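Local coordinates for lipoprotein (Mycoplasma mycoides subsp. capri, PDB 7ADK) that probably acts as a surface serine protease of the PA peptidase clan, of the kind mycoplasmas use to cleave host immunoglobulins, at residues 631-645 against 657-670. Numbering follows the deposited sequence.
Sequences SLYIVGYPTAYKDFY and NKKYDFSLWINSEY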
# COMPACT_ATOMS: atom_id res chain seq x y z
N SER B 631 25.43 -7.36 0.78
CA SER B 631 24.44 -8.28 0.24
C SER B 631 23.33 -7.47 -0.43
O SER B 631 22.71 -6.60 0.18
CB SER B 631 23.92 -9.23 1.30
OG SER B 631 24.95 -10.02 1.86
N LEU B 632 23.04 -7.77 -1.68
CA LEU B 632 21.96 -7.19 -2.46
C LEU B 632 20.85 -8.21 -2.60
O LEU B 632 21.09 -9.31 -3.09
CB LEU B 632 22.42 -6.75 -3.86
CG LEU B 632 23.43 -5.60 -3.98
CD1 LEU B 632 23.07 -4.48 -3.04
CD2 LEU B 632 24.87 -6.02 -3.75
N TYR B 633 19.64 -7.86 -2.19
CA TYR B 633 18.48 -8.64 -2.55
C TYR B 633 17.22 -7.80 -2.81
O TYR B 633 16.21 -7.98 -2.14
CB TYR B 633 18.29 -9.90 -1.65
CG TYR B 633 18.75 -9.88 -0.22
CD1 TYR B 633 20.07 -10.16 0.11
CD2 TYR B 633 17.82 -9.61 0.78
CE1 TYR B 633 20.49 -10.10 1.45
CE2 TYR B 633 18.27 -9.44 2.09
CZ TYR B 633 19.62 -9.62 2.43
OH TYR B 633 20.09 -9.22 3.65
N ILE B 634 17.25 -6.87 -3.80
CA ILE B 634 16.01 -6.50 -4.51
C ILE B 634 15.71 -7.66 -5.41
O ILE B 634 16.04 -7.71 -6.58
CB ILE B 634 15.96 -5.22 -5.37
CG1 ILE B 634 16.25 -4.03 -4.48
CG2 ILE B 634 14.55 -5.04 -5.98
CD1 ILE B 634 16.06 -2.68 -5.18
N VAL B 635 15.13 -8.63 -4.77
CA VAL B 635 14.70 -9.88 -5.32
C VAL B 635 13.52 -10.29 -4.50
O VAL B 635 13.29 -9.79 -3.39
CB VAL B 635 15.77 -10.97 -5.28
CG1 VAL B 635 16.90 -10.75 -6.28
CG2 VAL B 635 16.41 -11.01 -3.91
N GLY B 636 12.75 -11.21 -5.04
CA GLY B 636 11.55 -11.65 -4.38
C GLY B 636 10.43 -10.64 -4.56
O GLY B 636 10.58 -9.44 -4.39
N TYR B 637 9.27 -11.20 -4.84
CA TYR B 637 8.02 -10.48 -4.80
C TYR B 637 7.10 -11.25 -3.85
O TYR B 637 6.51 -12.26 -4.25
CB TYR B 637 7.47 -10.34 -6.22
CG TYR B 637 8.38 -9.65 -7.22
CD1 TYR B 637 9.38 -10.37 -7.89
CD2 TYR B 637 8.12 -8.32 -7.59
CE1 TYR B 637 10.08 -9.80 -8.97
CE2 TYR B 637 8.82 -7.75 -8.67
CZ TYR B 637 9.78 -8.49 -9.38
OH TYR B 637 10.36 -7.97 -10.49
N PRO B 638 6.99 -10.88 -2.58
CA PRO B 638 5.98 -11.45 -1.72
C PRO B 638 4.58 -10.98 -2.15
O PRO B 638 4.43 -9.91 -2.73
CB PRO B 638 6.35 -11.00 -0.31
CG PRO B 638 7.09 -9.69 -0.53
CD PRO B 638 7.73 -9.83 -1.90
N THR B 639 3.55 -11.75 -1.83
CA THR B 639 2.17 -11.28 -1.98
C THR B 639 1.94 -10.01 -1.16
O THR B 639 2.49 -9.85 -0.07
CB THR B 639 1.15 -12.34 -1.55
OG1 THR B 639 1.43 -12.80 -0.24
CG2 THR B 639 1.14 -13.53 -2.49
N ALA B 640 1.13 -9.09 -1.67
CA ALA B 640 0.92 -7.79 -1.03
C ALA B 640 0.08 -7.83 0.27
O ALA B 640 -0.12 -6.80 0.90
CB ALA B 640 0.34 -6.86 -2.09
N TYR B 641 -0.41 -8.99 0.71
CA TYR B 641 -1.29 -9.10 1.88
C TYR B 641 -0.67 -8.60 3.19
O TYR B 641 -1.33 -7.91 3.96
CB TYR B 641 -1.78 -10.55 2.01
CG TYR B 641 -2.81 -10.74 3.11
CD1 TYR B 641 -4.11 -10.23 2.96
CD2 TYR B 641 -2.45 -11.39 4.31
CE1 TYR B 641 -5.04 -10.35 4.00
CE2 TYR B 641 -3.38 -11.50 5.36
CZ TYR B 641 -4.68 -10.97 5.21
OH TYR B 641 -5.57 -11.04 6.24
N LYS B 642 0.63 -8.87 3.42
CA LYS B 642 1.37 -8.38 4.61
C LYS B 642 2.23 -7.13 4.36
O LYS B 642 3.05 -6.76 5.19
CB LYS B 642 2.12 -9.53 5.31
CG LYS B 642 1.18 -10.68 5.66
CD LYS B 642 1.70 -11.60 6.77
CE LYS B 642 1.55 -10.95 8.15
NZ LYS B 642 2.00 -11.87 9.22
N ASP B 643 2.02 -6.44 3.25
CA ASP B 643 2.67 -5.17 2.93
C ASP B 643 2.14 -4.03 3.81
O ASP B 643 1.08 -3.45 3.55
CB ASP B 643 2.51 -4.90 1.42
CG ASP B 643 3.22 -3.64 0.91
OD1 ASP B 643 3.59 -2.78 1.74
OD2 ASP B 643 3.40 -3.56 -0.32
N PHE B 644 2.88 -3.72 4.87
CA PHE B 644 2.52 -2.76 5.91
C PHE B 644 2.81 -1.29 5.57
O PHE B 644 2.48 -0.40 6.36
CB PHE B 644 3.24 -3.18 7.20
CG PHE B 644 4.75 -3.32 7.11
CD1 PHE B 644 5.33 -4.58 6.89
CD2 PHE B 644 5.57 -2.20 7.32
CE1 PHE B 644 6.72 -4.72 6.92
CE2 PHE B 644 6.96 -2.35 7.35
CZ PHE B 644 7.53 -3.61 7.16
N TYR B 645 3.42 -1.01 4.42
CA TYR B 645 3.75 0.37 4.03
C TYR B 645 2.59 1.10 3.37
O TYR B 645 2.57 2.33 3.33
CB TYR B 645 4.94 0.35 3.08
CG TYR B 645 6.23 -0.13 3.69
CD1 TYR B 645 7.11 0.83 4.22
CD2 TYR B 645 6.56 -1.49 3.73
CE1 TYR B 645 8.30 0.42 4.82
CE2 TYR B 645 7.77 -1.90 4.30
CZ TYR B 645 8.61 -0.94 4.90
OH TYR B 645 9.71 -1.33 5.58
N ASN B 657 -6.21 -7.05 -2.14
CA ASN B 657 -4.95 -7.15 -1.38
C ASN B 657 -4.22 -8.48 -1.64
O ASN B 657 -3.03 -8.49 -1.95
CB ASN B 657 -5.28 -6.98 0.12
CG ASN B 657 -4.21 -6.30 0.96
OD1 ASN B 657 -3.30 -5.67 0.47
ND2 ASN B 657 -4.33 -6.40 2.26
N LYS B 658 -4.96 -9.59 -1.49
CA LYS B 658 -4.45 -10.96 -1.60
C LYS B 658 -4.47 -11.53 -3.02
O LYS B 658 -3.50 -12.16 -3.43
CB LYS B 658 -5.16 -11.87 -0.58
CG LYS B 658 -6.62 -12.25 -0.90
CD LYS B 658 -7.22 -13.14 0.20
CE LYS B 658 -8.51 -13.84 -0.23
NZ LYS B 658 -9.68 -12.93 -0.30
N LYS B 659 -5.56 -11.33 -3.77
CA LYS B 659 -5.76 -11.86 -5.13
C LYS B 659 -4.87 -11.12 -6.12
O LYS B 659 -4.85 -9.89 -6.11
CB LYS B 659 -7.24 -11.73 -5.53
CG LYS B 659 -8.17 -12.79 -4.93
CD LYS B 659 -8.01 -14.17 -5.61
CE LYS B 659 -9.14 -15.11 -5.17
NZ LYS B 659 -9.07 -16.42 -5.85
N TYR B 660 -4.19 -11.84 -7.01
CA TYR B 660 -3.44 -11.30 -8.16
C TYR B 660 -2.38 -10.21 -7.84
O TYR B 660 -1.88 -9.60 -8.79
CB TYR B 660 -4.43 -10.85 -9.27
CG TYR B 660 -5.11 -11.89 -10.17
CD1 TYR B 660 -4.78 -13.27 -10.13
CD2 TYR B 660 -6.01 -11.43 -11.15
CE1 TYR B 660 -5.33 -14.15 -11.08
CE2 TYR B 660 -6.56 -12.32 -12.10
CZ TYR B 660 -6.21 -13.69 -12.07
OH TYR B 660 -6.71 -14.55 -13.00
N ASP B 661 -1.99 -9.93 -6.58
CA ASP B 661 -1.13 -8.76 -6.28
C ASP B 661 0.06 -8.94 -5.32
O ASP B 661 0.01 -9.66 -4.32
CB ASP B 661 -1.99 -7.54 -5.89
CG ASP B 661 -1.40 -6.21 -6.41
OD1 ASP B 661 -0.34 -6.22 -7.08
OD2 ASP B 661 -2.03 -5.17 -6.15
N PHE B 662 1.15 -8.23 -5.64
CA PHE B 662 2.50 -8.44 -5.14
C PHE B 662 3.26 -7.12 -4.95
O PHE B 662 2.92 -6.08 -5.49
CB PHE B 662 3.29 -9.35 -6.09
CG PHE B 662 2.70 -10.71 -6.34
CD1 PHE B 662 3.22 -11.84 -5.70
CD2 PHE B 662 1.67 -10.87 -7.28
CE1 PHE B 662 2.70 -13.11 -5.96
CE2 PHE B 662 1.13 -12.14 -7.53
CZ PHE B 662 1.65 -13.26 -6.87
N SER B 663 4.35 -7.19 -4.16
CA SER B 663 5.24 -6.07 -3.80
C SER B 663 6.67 -6.30 -4.32
O SER B 663 7.06 -7.44 -4.49
CB SER B 663 5.32 -5.94 -2.28
OG SER B 663 4.05 -5.82 -1.69
N LEU B 664 7.47 -5.25 -4.55
CA LEU B 664 8.89 -5.33 -4.93
C LEU B 664 9.81 -5.24 -3.69
O LEU B 664 10.50 -4.24 -3.49
CB LEU B 664 9.19 -4.25 -5.98
CG LEU B 664 10.64 -4.24 -6.52
CD1 LEU B 664 10.84 -5.19 -7.68
CD2 LEU B 664 11.01 -2.85 -7.00
N TRP B 665 9.80 -6.26 -2.85
CA TRP B 665 10.56 -6.29 -1.58
C TRP B 665 12.09 -6.23 -1.80
O TRP B 665 12.62 -6.62 -2.83
CB TRP B 665 10.13 -7.48 -0.72
CG TRP B 665 10.02 -7.26 0.76
CD1 TRP B 665 11.00 -7.44 1.67
CD2 TRP B 665 8.86 -6.85 1.55
NE1 TRP B 665 10.54 -7.14 2.93
CE2 TRP B 665 9.24 -6.73 2.91
CE3 TRP B 665 7.51 -6.58 1.25
CZ2 TRP B 665 8.37 -6.29 3.90
CZ3 TRP B 665 6.62 -6.16 2.25
CH2 TRP B 665 7.05 -5.98 3.56
N ILE B 666 12.78 -5.68 -0.82
CA ILE B 666 14.17 -5.21 -0.84
C ILE B 666 14.87 -5.66 0.44
O ILE B 666 14.41 -6.55 1.13
CB ILE B 666 14.20 -3.70 -1.26
CG1 ILE B 666 15.55 -2.95 -1.23
CG2 ILE B 666 13.09 -2.82 -0.67
CD1 ILE B 666 15.54 -1.56 -1.88
N ASN B 667 16.02 -5.09 0.73
CA ASN B 667 16.91 -5.31 1.86
C ASN B 667 17.42 -3.92 2.26
O ASN B 667 18.40 -3.44 1.69
CB ASN B 667 18.01 -6.21 1.32
CG ASN B 667 19.07 -6.55 2.33
OD1 ASN B 667 18.79 -6.77 3.50
ND2 ASN B 667 20.30 -6.69 1.91
N SER B 668 16.63 -3.18 3.03
CA SER B 668 16.91 -1.78 3.39
C SER B 668 16.06 -1.27 4.55
O SER B 668 15.00 -1.81 4.85
CB SER B 668 16.67 -0.85 2.21
OG SER B 668 17.80 -0.87 1.39
N GLU B 669 16.53 -0.17 5.14
CA GLU B 669 15.86 0.61 6.17
C GLU B 669 14.41 0.93 5.80
O GLU B 669 14.14 1.52 4.75
CB GLU B 669 16.58 1.95 6.40
CG GLU B 669 18.09 1.91 6.63
CD GLU B 669 18.70 3.30 6.88
OE1 GLU B 669 18.00 4.29 7.11
OE2 GLU B 669 19.94 3.40 6.86
N TYR B 670 13.46 0.68 6.70
CA TYR B 670 12.06 1.08 6.53
C TYR B 670 11.87 2.60 6.38
O TYR B 670 10.82 3.07 5.95
CB TYR B 670 11.25 0.52 7.71
CG TYR B 670 11.55 1.11 9.08
CD1 TYR B 670 11.02 2.37 9.41
CD2 TYR B 670 12.31 0.40 10.02
CE1 TYR B 670 11.28 2.93 10.67
CE2 TYR B 670 12.56 0.96 11.28
CZ TYR B 670 12.05 2.23 11.61
OH TYR B 670 12.30 2.79 12.82
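A single antiparallel beta bridge, with Thr639 and Phe662 as its non-hydrogen-bonded pair, joins 631-645 to 657-670. Two backbone bonds define it: Ser663 N donates to Pro638 O at 3.1 Å, and Ala640 N donates to Asp661 O at 2.9 Å with a nearly straight N-H···O angle of 170°. The CA atoms of Thr639 and Phe662 are 4.3 Å apart, and the CG2 methyl of Thr639 rests against CE1 of the phenyl ring. Thr639 OG1 turns instead to the backbone O of Gly756.

Beyond the bridge, Asp643 ties the returning chain to the second segment. Its CG lies anti to the backbone N (chi1 -176°), which brings OD2 to Ser663 OG, the donor, at 2.7 Å on the anti side of the carboxylate and tilted from its plane. OD1 meanwhile accepts from Tyr645 N and closes an Asx turn, so both oxygens help to fix the carboxylate's rotation.

Within this largely buried loop pairing of the DUF31 peptidase region, Trp665 fills the bend of 631-645. Pro638 CG packs 3.6 Å from Trp665 CE3, the two side chains crossing at about a right angle, while Phe644 CE1 reaches the far rim of the indole, 3.6 Å from Trp665 CH2. Val269 also touches Trp665.

Next in the pairing, Tyr637 and Leu664 run alongside one another, and the phenol OH of Tyr637 continues to the backbone O of Leu287. Ile634 and Ile666 likewise lie side by side, with CG1 of Ile634 and CG1 of Ile666 3.5 Å apart. Farther along, the Asn667 amide stacks over one face of the Tyr633 ring, planes 21° apart, and its ND2 makes a weak bond to Ser631 O.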